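Local coordinates for glycoside hydrolase family 16 protein (Bacteroides ovatus, PDB 7KR6), which probably hydrolyses mixed-linkage beta-glucans as an endo-glucanase and is captured here with a 2-fluoroglucosyl inhibitor bound covalently in its active site, at residues G143-M148 with D230-L235; A168-P173 with H178-Y183. The protein carries 1 engineered substitution. All coordinates share one frame; numbering follows the deposited sequence. Where two conformers were deposited one is given.

Interaction 1: residues G143-M148 with D230-L235; sequences GEIDIM and DNFYIL. With G2F (2-deoxy-2-fluoro-alpha-D-glucopyranose), chain C.
Ile-145 CG1 and Phe-232 CG both lie anti to their own carbonyl carbons (chi1 -51° and -87°), and these torsions send the two side chains into one layer of the family 16 beta-jelly roll, on the side of strand 144-150 away from the glycan. Strands 144-150 and 232-240 are not hydrogen-bonded to each other. Strand 125-133 runs between them and pairs with both, so the contact reaches across an intervening strand through side chains. The isoleucine and the phenylalanine cross at about a right angle. Ile-145 CG1 approaches Phe-232 CE2 to 4.0 Å, and Ile-145 CD1 lies 4.1 Å from both CE2 and CD2 of that ring. Phe-232 CE2 also reaches the backbone, 3.7 Å from Gly-143 O, and Glu-144 N sits near the ring plane at its edge. The packing of Ile-145 on Phe-232 belongs to a buried apolar layer, to which Met-131 of the middle strand, Phe-228 and the nearly perpendicular ring of Trp-203 also contribute. Farther along, Ile-147 and Met-148 both face Phe-129, forming a classic beta bulge.

Before the bulge, side chains alternate, and Glu-144 is directed away from Phe-232, into the glycan cleft. Its CG is anti to the backbone N (chi1 -163°) and the chain bends at chi2, about the CB-CG bond, bringing the carboxylate up to the anomeric carbon C1 of the sugar. Glu-144 OE1 is joined covalently to G2F C1 at 1.4 Å, the glycosyl-enzyme adduct expected of the nucleophile in a retaining family 16 enzyme. The other carboxylate oxygen, Glu-144 OE2, stays 2.7 Å from the same C1. Two residues on, Asp-146 faces the cleft as well, and its OD2 stands 3.5 Å from the ring oxygen O5 of G2F.

Interaction 2: residues A168-P173 with H178-Y183; sequences AIHYGP and HEQQYY. With G2F (2-deoxy-2-fluoro-alpha-D-glucopyranose), chain C.
His-170 is sandwiched between the sugar and Gln-180 and held at its rim by His-178. Starting from the strand, His-170 CB passes 3.8 Å from His-178 NE2. CG, anti to the carbonyl carbon (chi1 -58°), sets the ring between these partners; CG and CD2 face fluorine F2 of G2F, CD2 at 3.5 Å. His-170 ND1 makes a nearly straight hydrogen bond to His-178 NE2 (2.9 Å, 168°; either may donate); the two rings meet rim to rim with their planes 20° apart. His-170 CE1 lies 3.4 Å from Gln-180 CD, as the extended glutamine runs alongside with its CG over one face. The fluorine stands over the centre of the opposite face, 3.3 Å from His-170 NE2 at the tip.

Ile-169 and Tyr-171 point to the other face of the sheet. There Glu-179 CB packs on the Tyr-171 ring, while Gln-181 NE2 donates to Tyr-171 OH at 2.9 Å. A water links that hydroxyl to Glu-179 OE1, which also bonds Tyr-183 of the second subunit. Four backbone bonds, in the Ile-169/Gln-181 and Tyr-171/Glu-179 pairs, complete an antiparallel beta hairpin, one strand lining the glycan cleft and the other pairing with the second subunit.

How the interactions relate
Both interactions share the stretch of sheet under the sugar, strands 144-150 and 164-171 being antiparallel neighbours. Probable backbone hydrogen bonds join them: Asp-146 N to Ala-168 O at 2.8 Å and Glu-144 N to His-170 O at 3.0 Å. Interaction 1 is wholly buried, small and apolar, spanning non-adjacent strands; interaction 2 is larger, partly buried and rich in polar bonds between adjacent strands, and it reaches the dimer interface. Along the chain, 168-183 is nested in the loop closed by 143-148 and 230-235. Ile-145 and Ile-169 touch on the sheet face turned away from the glycan, whereas Glu-144 and His-170 meet G2F on the cleft face.

Interaction 1: residues G143-M148 with D230-L235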
ATOM      1  N   GLY A 143      15.833  -5.618  -5.942  1.00 19.35           N
ATOM      2  CA  GLY A 143      15.038  -6.070  -4.792  1.00 19.16           C
ATOM      3  C   GLY A 143      15.179  -5.092  -3.641  1.00 18.21           C
ATOM      4  O   GLY A 143      16.241  -4.471  -3.457  1.00 18.50           O
ATOM      5  N   GLU A 144      14.104  -4.910  -2.882  1.00 17.90           N
ATOM      6  CA  GLU A 144      14.113  -4.035  -1.710  1.00 16.21           C
ATOM      7  C   GLU A 144      13.277  -4.707  -0.612  1.00 16.01           C
ATOM      8  O   GLU A 144      12.133  -5.202  -0.906  1.00 17.06           O
ATOM      9  CB  GLU A 144      13.534  -2.666  -2.033  1.00 16.97           C
ATOM     10  CG  GLU A 144      13.870  -1.588  -1.040  1.00 18.14           C
ATOM     11  CD  GLU A 144      12.673  -0.910  -0.409  1.00 18.72           C
ATOM     12  OE1 GLU A 144      12.569   0.333  -0.531  1.00 18.69           O
ATOM     13  OE2 GLU A 144      11.798  -1.637   0.134  1.00 19.58           O
ATOM     14  N   ILE A 145      13.829  -4.740   0.588  1.00 16.36           N
ATOM     15  CA  ILE A 145      13.098  -5.157   1.818  1.00 16.66           C
ATOM     16  C   ILE A 145      13.034  -3.940   2.717  1.00 17.81           C
ATOM     17  O   ILE A 145      14.079  -3.455   3.139  1.00 18.34           O
ATOM     18  CB  ILE A 145      13.748  -6.338   2.543  1.00 16.98           C
ATOM     19  CG1 ILE A 145      14.022  -7.511   1.606  1.00 17.75           C
ATOM     20  CG2 ILE A 145      12.865  -6.722   3.699  1.00 18.38           C
ATOM     21  CD1 ILE A 145      14.913  -8.537   2.230  1.00 20.00           C
ATOM     22  N   ASP A 146      11.824  -3.450   2.947  1.00 17.55           N
ATOM     23  CA  ASP A 146      11.577  -2.357   3.898  1.00 17.68           C
ATOM     24  C   ASP A 146      11.224  -3.031   5.212  1.00 17.06           C
ATOM     25  O   ASP A 146      10.084  -3.421   5.388  1.00 17.94           O
ATOM     26  CB  ASP A 146      10.580  -1.375   3.335  1.00 17.65           C
ATOM     27  CG  ASP A 146      10.433  -0.119   4.127  1.00 27.93           C
ATOM     28  OD1 ASP A 146      11.329   0.159   4.978  1.00 27.51           O
ATOM     29  OD2 ASP A 146       9.441   0.617   3.749  1.00 33.00           O
ATOM     30  N   ILE A 147      12.205  -3.155   6.112  1.00 17.42           N
ATOM     31  CA  ILE A 147      12.000  -3.910   7.368  1.00 16.96           C
ATOM     32  C   ILE A 147      11.015  -3.103   8.231  1.00 17.07           C
ATOM     33  O   ILE A 147      10.025  -3.655   8.731  1.00 17.93           O
ATOM     34  CB  ILE A 147      13.314  -4.178   8.116  1.00 17.59           C
ATOM     35  CG1 ILE A 147      14.263  -5.056   7.300  1.00 18.70           C
ATOM     36  CG2 ILE A 147      13.029  -4.794   9.471  1.00 18.94           C
ATOM     37  CD1 ILE A 147      15.647  -5.115   7.852  1.00 17.44           C
ATOM     38  N   MET A 148      11.304  -1.828   8.360  1.00 18.10           N
ATOM     39  CA  MET A 148      10.427  -0.925   9.135  1.00 18.76           C
ATOM     40  C   MET A 148      10.481   0.442   8.477  1.00 18.48           C
ATOM     41  O   MET A 148      11.546   0.917   8.121  1.00 19.75           O
ATOM     42  CB  MET A 148      10.925  -0.855  10.584  1.00 23.71           C
ATOM     43  CG  MET A 148      10.271   0.206  11.502  1.00 28.34           C
ATOM     44  SD  MET A 148      10.843   1.901  11.277  1.00 25.72           S
ATOM     45  CE  MET A 148      12.500   1.830  11.962  1.00 26.69           C
ATOM     46  N   ASP A 230      19.688 -13.639  -2.854  1.00 21.48           N
ATOM     47  CA  ASP A 230      21.081 -13.220  -3.125  1.00 23.49           C
ATOM     48  C   ASP A 230      21.458 -12.236  -2.024  1.00 22.87           C
ATOM     49  O   ASP A 230      20.565 -11.827  -1.293  1.00 21.57           O
ATOM     50  CB  ASP A 230      21.184 -12.663  -4.547  1.00 25.66           C
ATOM     51  CG  ASP A 230      21.032 -13.737  -5.624  1.00 30.12           C
ATOM     52  OD1 ASP A 230      21.970 -14.570  -5.790  1.00 33.98           O
ATOM     53  OD2 ASP A 230      20.004 -13.743  -6.319  1.00 32.24           O
ATOM     54  N   ASN A 231      22.725 -11.857  -1.918  1.00 21.82           N
ATOM     55  CA  ASN A 231      23.177 -10.874  -0.928  1.00 20.82           C
ATOM     56  C   ASN A 231      22.391  -9.567  -1.046  1.00 18.93           C
ATOM     57  O   ASN A 231      22.216  -9.011  -2.168  1.00 21.14           O
ATOM     58  CB  ASN A 231      24.658 -10.576  -1.075  1.00 22.39           C
ATOM     59  CG  ASN A 231      25.518 -11.766  -0.725  1.00 26.77           C
ATOM     60  OD1 ASN A 231      25.097 -12.689  -0.034  1.00 27.68           O
ATOM     61  ND2 ASN A 231      26.736 -11.751  -1.258  1.00 36.44           N
ATOM     62  N   PHE A 232      22.067  -9.030   0.129  1.00 20.89           N
ATOM     63  CA  PHE A 232      21.463  -7.683   0.297  1.00 19.75           C
ATOM     64  C   PHE A 232      22.350  -6.886   1.238  1.00 18.36           C
ATOM     65  O   PHE A 232      22.839  -7.463   2.214  1.00 20.56           O
ATOM     66  CB  PHE A 232      20.044  -7.816   0.853  1.00 18.85           C
ATOM     67  CG  PHE A 232      18.938  -8.001  -0.150  1.00 19.68           C
ATOM     68  CD1 PHE A 232      18.908  -9.102  -0.999  1.00 20.40           C
ATOM     69  CD2 PHE A 232      17.880  -7.106  -0.227  1.00 18.22           C
ATOM     70  CE1 PHE A 232      17.863  -9.281  -1.904  1.00 21.55           C
ATOM     71  CE2 PHE A 232      16.866  -7.277  -1.152  1.00 17.52           C
ATOM     72  CZ  PHE A 232      16.823  -8.381  -1.957  1.00 19.32           C
ATOM     73  N   TYR A 233      22.485  -5.590   0.981  1.00 18.20           N
ATOM     74  CA  TYR A 233      23.117  -4.626   1.904  1.00 17.61           C
ATOM     75  C   TYR A 233      22.058  -3.807   2.655  1.00 17.92           C
ATOM     76  O   TYR A 233      20.848  -3.941   2.394  1.00 17.86           O
ATOM     77  CB  TYR A 233      24.031  -3.703   1.115  1.00 18.68           C
ATOM     78  CG  TYR A 233      23.375  -2.826   0.084  1.00 18.69           C
ATOM     79  CD1 TYR A 233      22.852  -1.569   0.415  1.00 18.97           C
ATOM     80  CD2 TYR A 233      23.256  -3.210  -1.232  1.00 19.06           C
ATOM     81  CE1 TYR A 233      22.292  -0.728  -0.532  1.00 20.02           C
ATOM     82  CE2 TYR A 233      22.701  -2.379  -2.184  1.00 19.27           C
ATOM     83  CZ  TYR A 233      22.182  -1.137  -1.837  1.00 18.20           C
ATOM     84  OH  TYR A 233      21.651  -0.313  -2.769  1.00 22.61           O
ATOM     85  N   ILE A 234      22.549  -3.036   3.598  1.00 19.45           N
ATOM     86  CA  ILE A 234      21.712  -2.385   4.650  1.00 19.38           C
ATOM     87  C   ILE A 234      21.662  -0.900   4.396  1.00 21.28           C
ATOM     88  O   ILE A 234      22.681  -0.288   4.002  1.00 20.07           O
ATOM     89  CB  ILE A 234      22.257  -2.718   6.048  1.00 20.94           C
ATOM     90  CG1 ILE A 234      22.386  -4.213   6.281  1.00 22.44           C
ATOM     91  CG2 ILE A 234      21.413  -2.067   7.139  1.00 20.51           C
ATOM     92  CD1 ILE A 234      23.380  -4.612   7.366  1.00 25.00           C
ATOM     93  N   LEU A 235      20.493  -0.314   4.649  1.00 20.28           N
ATOM     94  CA  LEU A 235      20.312   1.136   4.609  1.00 18.12           C
ATOM     95  C   LEU A 235      19.563   1.610   5.842  1.00 17.63           C
ATOM     96  O   LEU A 235      18.723   0.860   6.386  1.00 18.65           O
ATOM     97  CB  LEU A 235      19.531   1.622   3.390  1.00 18.17           C
ATOM     98  CG  LEU A 235      20.074   1.188   2.032  1.00 18.59           C
ATOM     99  CD1 LEU A 235      19.340  -0.031   1.520  1.00 18.94           C
ATOM    100  CD2 LEU A 235      19.972   2.319   1.061  1.00 17.60           C
TER
HETATM  101  C1  G2F C   1      11.409   1.053  -0.121  1.00 17.26           C
HETATM  102  C2  G2F C   1      11.115   1.994  -1.238  1.00 18.10           C
HETATM  103  C3  G2F C   1      12.149   3.097  -1.327  1.00 17.79           C
HETATM  104  C4  G2F C   1      12.153   3.834  -0.012  1.00 16.81           C
HETATM  105  C5  G2F C   1      12.536   2.790   1.084  1.00 17.43           C
HETATM  106  C6  G2F C   1      12.698   3.307   2.494  1.00 18.70           C
HETATM  107  O3  G2F C   1      11.859   3.955  -2.425  1.00 18.78           O
HETATM  108  O4  G2F C   1      13.114   4.942  -0.117  1.00 18.64           O
HETATM  109  O5  G2F C   1      11.594   1.701   1.147  1.00 18.90           O
HETATM  110  O6  G2F C   1      11.515   4.105   2.873  1.00 19.33           O
HETATM  111  F2  G2F C   1      10.957   1.238  -2.440  1.00 20.54           F

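Interaction 2: residues A168-P173 with H178-Y183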
ATOM      1  N   ALA A 168       7.430  -3.725   3.763  1.00 16.60           N
ATOM      2  CA  ALA A 168       7.153  -3.883   2.341  1.00 15.45           C
ATOM      3  C   ALA A 168       8.278  -4.648   1.649  1.00 14.94           C
ATOM      4  O   ALA A 168       9.424  -4.583   2.118  1.00 17.02           O
ATOM      5  CB  ALA A 168       6.936  -2.579   1.631  1.00 18.43           C
ATOM      6  N   ILE A 169       7.947  -5.243   0.515  1.00 15.88           N
ATOM      7  CA  ILE A 169       8.973  -5.720  -0.441  1.00 17.04           C
ATOM      8  C   ILE A 169       8.646  -5.120  -1.800  1.00 18.51           C
ATOM      9  O   ILE A 169       7.459  -5.026  -2.188  1.00 18.24           O
ATOM     10  CB  ILE A 169       9.151  -7.263  -0.471  1.00 17.14           C
ATOM     11  CG1 ILE A 169       7.839  -8.027  -0.696  1.00 18.53           C
ATOM     12  CG2 ILE A 169       9.865  -7.760   0.781  1.00 18.23           C
ATOM     13  CD1 ILE A 169       8.034  -9.528  -0.915  1.00 18.63           C
ATOM     14  N   HIS A 170       9.680  -4.763  -2.545  1.00 17.22           N
ATOM     15  CA  HIS A 170       9.584  -4.240  -3.918  1.00 16.92           C
ATOM     16  C   HIS A 170      10.509  -5.069  -4.818  1.00 17.42           C
ATOM     17  O   HIS A 170      11.605  -5.403  -4.395  1.00 18.37           O
ATOM     18  CB  HIS A 170       9.999  -2.787  -3.975  1.00 16.76           C
ATOM     19  CG  HIS A 170       9.230  -1.866  -3.096  1.00 18.19           C
ATOM     20  ND1 HIS A 170       8.349  -0.929  -3.616  1.00 20.81           N
ATOM     21  CD2 HIS A 170       9.244  -1.711  -1.763  1.00 17.58           C
ATOM     22  CE1 HIS A 170       7.864  -0.230  -2.616  1.00 19.57           C
ATOM     23  NE2 HIS A 170       8.390  -0.675  -1.467  1.00 18.51           N
ATOM     24  N   TYR A 171      10.072  -5.349  -6.028  1.00 17.62           N
ATOM     25  CA  TYR A 171      10.785  -6.259  -6.939  1.00 17.76           C
ATOM     26  C   TYR A 171      10.205  -6.084  -8.336  1.00 20.19           C
ATOM     27  O   TYR A 171       9.350  -5.222  -8.571  1.00 19.63           O
ATOM     28  CB  TYR A 171      10.701  -7.672  -6.355  1.00 18.67           C
ATOM     29  CG  TYR A 171       9.308  -8.170  -6.098  1.00 19.34           C
ATOM     30  CD1 TYR A 171       8.661  -7.875  -4.913  1.00 20.84           C
ATOM     31  CD2 TYR A 171       8.603  -8.929  -7.035  1.00 19.84           C
ATOM     32  CE1 TYR A 171       7.361  -8.286  -4.675  1.00 18.96           C
ATOM     33  CE2 TYR A 171       7.321  -9.388  -6.800  1.00 19.81           C
ATOM     34  CZ  TYR A 171       6.681  -9.063  -5.604  1.00 19.62           C
ATOM     35  OH  TYR A 171       5.400  -9.532  -5.367  1.00 20.18           O
ATOM     36  N   GLY A 172      10.744  -6.843  -9.286  1.00 20.66           N
ATOM     37  CA  GLY A 172      10.313  -6.769 -10.698  1.00 21.70           C
ATOM     38  C   GLY A 172      11.460  -6.297 -11.566  1.00 24.25           C
ATOM     39  O   GLY A 172      12.425  -5.740 -11.062  1.00 20.83           O
ATOM     40  N   PRO A 173      11.413  -6.623 -12.879  1.00 26.58           N
ATOM     41  CA  PRO A 173      12.585  -6.423 -13.716  1.00 27.12           C
ATOM     42  C   PRO A 173      12.919  -4.984 -14.118  1.00 28.75           C
ATOM     43  O   PRO A 173      14.068  -4.771 -14.590  1.00 31.78           O
ATOM     44  CB  PRO A 173      12.289  -7.294 -14.951  1.00 30.31           C
ATOM     45  CG  PRO A 173      10.783  -7.402 -14.994  1.00 27.65           C
ATOM     46  CD  PRO A 173      10.349  -7.388 -13.528  1.00 29.40           C
ATOM     47  N   HIS A 178       7.286  -2.761 -12.002  1.00 24.36           N
ATOM     48  CA  HIS A 178       7.431  -2.686 -10.515  1.00 22.56           C
ATOM     49  C   HIS A 178       6.323  -3.507  -9.862  1.00 21.69           C
ATOM     50  O   HIS A 178       5.134  -3.394 -10.269  1.00 23.64           O
ATOM     51  CB  HIS A 178       7.381  -1.234 -10.059  1.00 24.79           C
ATOM     52  CG  HIS A 178       7.328  -1.033  -8.578  1.00 25.10           C
ATOM     53  ND1 HIS A 178       6.262  -0.426  -7.978  1.00 28.50           N
ATOM     54  CD2 HIS A 178       8.153  -1.418  -7.580  1.00 24.29           C
ATOM     55  CE1 HIS A 178       6.477  -0.346  -6.681  1.00 27.89           C
ATOM     56  NE2 HIS A 178       7.627  -0.970  -6.402  1.00 22.87           N
ATOM     57  N   GLU A 179       6.670  -4.311  -8.865  1.00 20.63           N
ATOM     58  CA  GLU A 179       5.680  -5.043  -8.045  1.00 20.91           C
ATOM     59  C   GLU A 179       5.953  -4.672  -6.596  1.00 20.41           C
ATOM     60  O   GLU A 179       7.119  -4.597  -6.224  1.00 19.43           O
ATOM     61  CB  GLU A 179       5.832  -6.554  -8.240  1.00 23.80           C
ATOM     62  CG  GLU A 179       5.485  -6.987  -9.667  1.00 24.21           C
ATOM     63  CD  GLU A 179       5.594  -8.492  -9.829  1.00 25.48           C
ATOM     64  OE1 GLU A 179       4.993  -9.224  -9.094  1.00 24.07           O
ATOM     65  OE2 GLU A 179       6.369  -8.935 -10.696  1.00 32.65           O
ATOM     66  N   GLN A 180       4.909  -4.605  -5.771  1.00 20.53           N
ATOM     67  CA  GLN A 180       5.084  -4.240  -4.360  1.00 19.60           C
ATOM     68  C   GLN A 180       4.091  -5.059  -3.545  1.00 19.21           C
ATOM     69  O   GLN A 180       2.917  -5.173  -3.978  1.00 19.37           O
ATOM     70  CB  GLN A 180       4.806  -2.754  -4.127  1.00 22.66           C
ATOM     71  CG  GLN A 180       4.893  -2.361  -2.667  1.00 26.67           C
ATOM     72  CD  GLN A 180       4.584  -0.921  -2.361  1.00 29.84           C
ATOM     73  OE1 GLN A 180       4.669  -0.505  -1.198  1.00 34.34           O
ATOM     74  NE2 GLN A 180       4.356  -0.139  -3.401  1.00 26.53           N
ATOM     75  N   GLN A 181       4.558  -5.580  -2.425  1.00 17.21           N
ATOM     76  CA  GLN A 181       3.698  -6.087  -1.330  1.00 18.78           C
ATOM     77  C   GLN A 181       3.903  -5.208  -0.114  1.00 17.37           C
ATOM     78  O   GLN A 181       5.039  -4.829   0.183  1.00 18.56           O
ATOM     79  CB  GLN A 181       4.003  -7.537  -0.988  1.00 17.72           C
ATOM     80  CG  GLN A 181       3.714  -8.502  -2.124  1.00 18.82           C
ATOM     81  CD  GLN A 181       4.131  -9.903  -1.788  1.00 21.79           C
ATOM     82  OE1 GLN A 181       3.813 -10.420  -0.726  1.00 24.47           O
ATOM     83  NE2 GLN A 181       4.835 -10.556  -2.700  1.00 22.59           N
ATOM     84  N   TYR A 182       2.862  -4.817   0.593  0.50 17.40           N
ATOM     85  CA  TYR A 182       3.106  -4.206   1.925  0.50 18.21           C
ATOM     86  C   TYR A 182       2.029  -4.631   2.915  0.50 17.56           C
ATOM     87  O   TYR A 182       0.992  -5.204   2.567  0.50 16.94           O
ATOM     88  CB  TYR A 182       3.252  -2.677   1.897  0.50 17.58           C
ATOM     89  CG  TYR A 182       1.980  -1.859   1.788  0.50 20.26           C
ATOM     90  CD1 TYR A 182       1.035  -1.811   2.807  0.50 20.91           C
ATOM     91  CD2 TYR A 182       1.779  -1.030   0.702  0.50 20.17           C
ATOM     92  CE1 TYR A 182      -0.098  -1.017   2.706  0.50 21.97           C
ATOM     93  CE2 TYR A 182       0.664  -0.209   0.594  0.50 19.45           C
ATOM     94  CZ  TYR A 182      -0.285  -0.215   1.592  0.50 22.01           C
ATOM     95  OH  TYR A 182      -1.373   0.601   1.481  0.50 21.89           O
ATOM     96  N   TYR A 183       2.390  -4.390   4.153  1.00 18.58           N
ATOM     97  CA  TYR A 183       1.583  -4.612   5.378  1.00 17.00           C
ATOM     98  C   TYR A 183       1.717  -3.360   6.229  1.00 16.83           C
ATOM     99  O   TYR A 183       2.824  -2.819   6.402  1.00 19.04           O
ATOM    100  CB  TYR A 183       1.977  -5.901   6.078  1.00 18.40           C
ATOM    101  CG  TYR A 183       1.369  -6.114   7.426  1.00 17.76           C
ATOM    102  CD1 TYR A 183       0.023  -6.411   7.535  1.00 21.55           C
ATOM    103  CD2 TYR A 183       2.072  -5.920   8.602  1.00 18.85           C
ATOM    104  CE1 TYR A 183      -0.595  -6.619   8.759  1.00 21.31           C
ATOM    105  CE2 TYR A 183       1.481  -6.182   9.822  1.00 19.21           C
ATOM    106  CZ  TYR A 183       0.150  -6.527   9.912  1.00 19.80           C
ATOM    107  OH  TYR A 183      -0.465  -6.743  11.130  1.00 20.84           O
TER
HETATM  108  C1  G2F C   1      11.409   1.053  -0.121  1.00 17.26           C
HETATM  109  C2  G2F C   1      11.115   1.994  -1.238  1.00 18.10           C
HETATM  110  C3  G2F C   1      12.149   3.097  -1.327  1.00 17.79           C
HETATM  111  C4  G2F C   1      12.153   3.834  -0.012  1.00 16.81           C
HETATM  112  C5  G2F C   1      12.536   2.790   1.084  1.00 17.43           C
HETATM  113  C6  G2F C   1      12.698   3.307   2.494  1.00 18.70           C
HETATM  114  O3  G2F C   1      11.859   3.955  -2.425  1.00 18.78           O
HETATM  115  O4  G2F C   1      13.114   4.942  -0.117  1.00 18.64           O
HETATM  116  O5  G2F C   1      11.594   1.701   1.147  1.00 18.90           O
HETATM  117  O6  G2F C   1      11.515   4.105   2.873  1.00 19.33           O
HETATM  118  F2  G2F C   1      10.957   1.238  -2.440  1.00 20.54           F
HETATM  119  O   HOH W   1       4.568 -11.396  -6.943  1.00 25.17           O